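Local coordinates for protein glycosyl hydrolase, BNR repeat (PDB 3B7F) that probably acts as a hydrolase, perhaps on glycosidic bonds, and folds as a seven-bladed beta-propeller with BNR repeats, at residues L25-I30 with G363-S368. Residues are numbered along the deposited sequence; the frame is centred on the assembly and turned at random.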
# COMPACT_ATOMS: atom_id res chain seq x y z
N LEU A 25 -0.49 0.45 15.33
CA LEU A 25 -1.13 0.53 14.01
C LEU A 25 -1.42 2.00 13.80
O LEU A 25 -1.91 2.63 14.69
CB LEU A 25 -2.42 -0.29 13.93
CG LEU A 25 -2.34 -1.79 14.24
CD1 LEU A 25 -3.75 -2.35 14.20
CD2 LEU A 25 -1.39 -2.56 13.27
N LEU A 26 -1.07 2.51 12.63
CA LEU A 26 -1.21 3.91 12.24
C LEU A 26 -2.35 3.92 11.26
O LEU A 26 -2.19 3.38 10.16
CB LEU A 26 0.09 4.39 11.57
CG LEU A 26 1.42 3.98 12.20
CD1 LEU A 26 2.60 4.58 11.34
CD2 LEU A 26 1.50 4.39 13.65
N VAL A 27 -3.48 4.53 11.65
CA VAL A 27 -4.72 4.45 10.92
C VAL A 27 -5.10 5.78 10.30
O VAL A 27 -5.41 6.74 11.02
CB VAL A 27 -5.88 3.99 11.86
CG1 VAL A 27 -7.16 3.79 11.06
CG2 VAL A 27 -5.50 2.72 12.64
N ALA A 28 -5.12 5.82 8.96
CA ALA A 28 -5.45 7.00 8.19
C ALA A 28 -6.90 6.91 7.77
O ALA A 28 -7.31 5.89 7.20
CB ALA A 28 -4.54 7.10 6.95
N THR A 29 -7.68 7.95 8.07
CA THR A 29 -9.09 7.98 7.68
C THR A 29 -9.41 9.30 7.02
O THR A 29 -8.65 10.28 7.09
CB THR A 29 -10.07 7.79 8.88
OG1 THR A 29 -10.31 9.04 9.53
CG2 THR A 29 -9.57 6.75 9.88
N ILE A 30 -10.58 9.31 6.40
CA ILE A 30 -11.12 10.46 5.73
C ILE A 30 -11.30 11.70 6.63
O ILE A 30 -11.36 12.81 6.10
CB ILE A 30 -12.45 10.08 5.03
CG1 ILE A 30 -12.81 11.08 3.92
CG2 ILE A 30 -13.57 9.91 6.11
CD1 ILE A 30 -13.91 10.56 2.94
N GLY A 363 -15.22 1.61 9.02
CA GLY A 363 -14.55 2.05 10.22
C GLY A 363 -14.16 1.06 11.28
O GLY A 363 -13.98 1.45 12.42
N GLU A 364 -13.99 -0.20 10.90
CA GLU A 364 -13.57 -1.26 11.80
C GLU A 364 -12.11 -1.61 11.54
O GLU A 364 -11.66 -1.57 10.41
CB GLU A 364 -14.41 -2.51 11.58
CG GLU A 364 -15.86 -2.41 12.10
CD GLU A 364 -16.68 -3.65 11.80
OE1 GLU A 364 -16.51 -4.27 10.75
OE2 GLU A 364 -17.56 -3.99 12.59
N ILE A 365 -11.37 -1.91 12.61
CA ILE A 365 -10.02 -2.42 12.53
C ILE A 365 -10.11 -3.82 13.08
O ILE A 365 -10.53 -3.98 14.24
CB ILE A 365 -8.98 -1.66 13.35
CG1 ILE A 365 -8.81 -0.23 12.83
CG2 ILE A 365 -7.64 -2.39 13.22
CD1 ILE A 365 -7.95 -0.12 11.56
N TRP A 366 -9.78 -4.81 12.23
CA TRP A 366 -9.77 -6.23 12.59
C TRP A 366 -8.33 -6.68 12.75
O TRP A 366 -7.50 -6.31 11.94
CB TRP A 366 -10.48 -7.08 11.56
CG TRP A 366 -11.96 -6.80 11.55
CD1 TRP A 366 -12.59 -5.82 10.88
CD2 TRP A 366 -12.98 -7.53 12.24
NE1 TRP A 366 -13.93 -5.89 11.08
CE2 TRP A 366 -14.21 -6.93 11.92
CE3 TRP A 366 -12.96 -8.62 13.11
CZ2 TRP A 366 -15.44 -7.39 12.46
CZ3 TRP A 366 -14.17 -9.09 13.62
CH2 TRP A 366 -15.40 -8.47 13.29
N ALA A 367 -8.05 -7.44 13.80
CA ALA A 367 -6.66 -7.86 14.12
C ALA A 367 -6.56 -9.37 14.32
O ALA A 367 -7.47 -9.98 14.81
CB ALA A 367 -6.15 -7.16 15.37
N SER A 368 -5.46 -9.94 13.84
CA SER A 368 -5.11 -11.32 14.05
C SER A 368 -3.71 -11.36 14.62
O SER A 368 -2.85 -10.63 14.14
CB SER A 368 -5.10 -12.08 12.75
OG SER A 368 -4.66 -13.39 12.98
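V27 and I365 mark the closest approach of two backbones that belong to different blades of the seven-bladed beta-propeller, with 8.8 Å between their CA atoms. That spacing, the lack of hydrogen bonds between the segments and the side chains of L25, V27 and I365 directed at one another fit two sheets packed face to face, not strands paired edge to edge. Segment 25-30 lies on strand 24-29, which pairs with the C-terminal strand 385-391 and so closes the ring of blades; 363-368 lies on strand 365-368, and the contact packs the closing blade on the one before it. It is small, burying 124 Å², and wholly apolar.

I365 supplies one side of it with both of its branches. Its CG1 lies anti to the carbonyl carbon (chi1 -65°), and from there CD1 meets V27 tip to tip, touching both methyls of the valine: I365 CD1 is 3.9 Å from V27 CG2 and 4.0 Å from V27 CG1. The other branch serves L25, which runs past the isoleucine in the opposite direction, bringing L25 CD1 to 4.0 Å from I365 CG2. L36, I385 and V388 from the sheet of 24-29 and I378 from the isoleucine's own sheet also touch I365 and continue the apolar layer between the blades.

W366 projects from the far side of its strand, where its ring stacks with F358. E364 OE1 sits at the edge of the indole, nearly in its plane, and accepts the N-H, with W366 NE1 3.1 Å from E364 OE1 and an N-H...O angle of 151°; the carboxylate oxygen is approached from well above its own plane, 66° out of it.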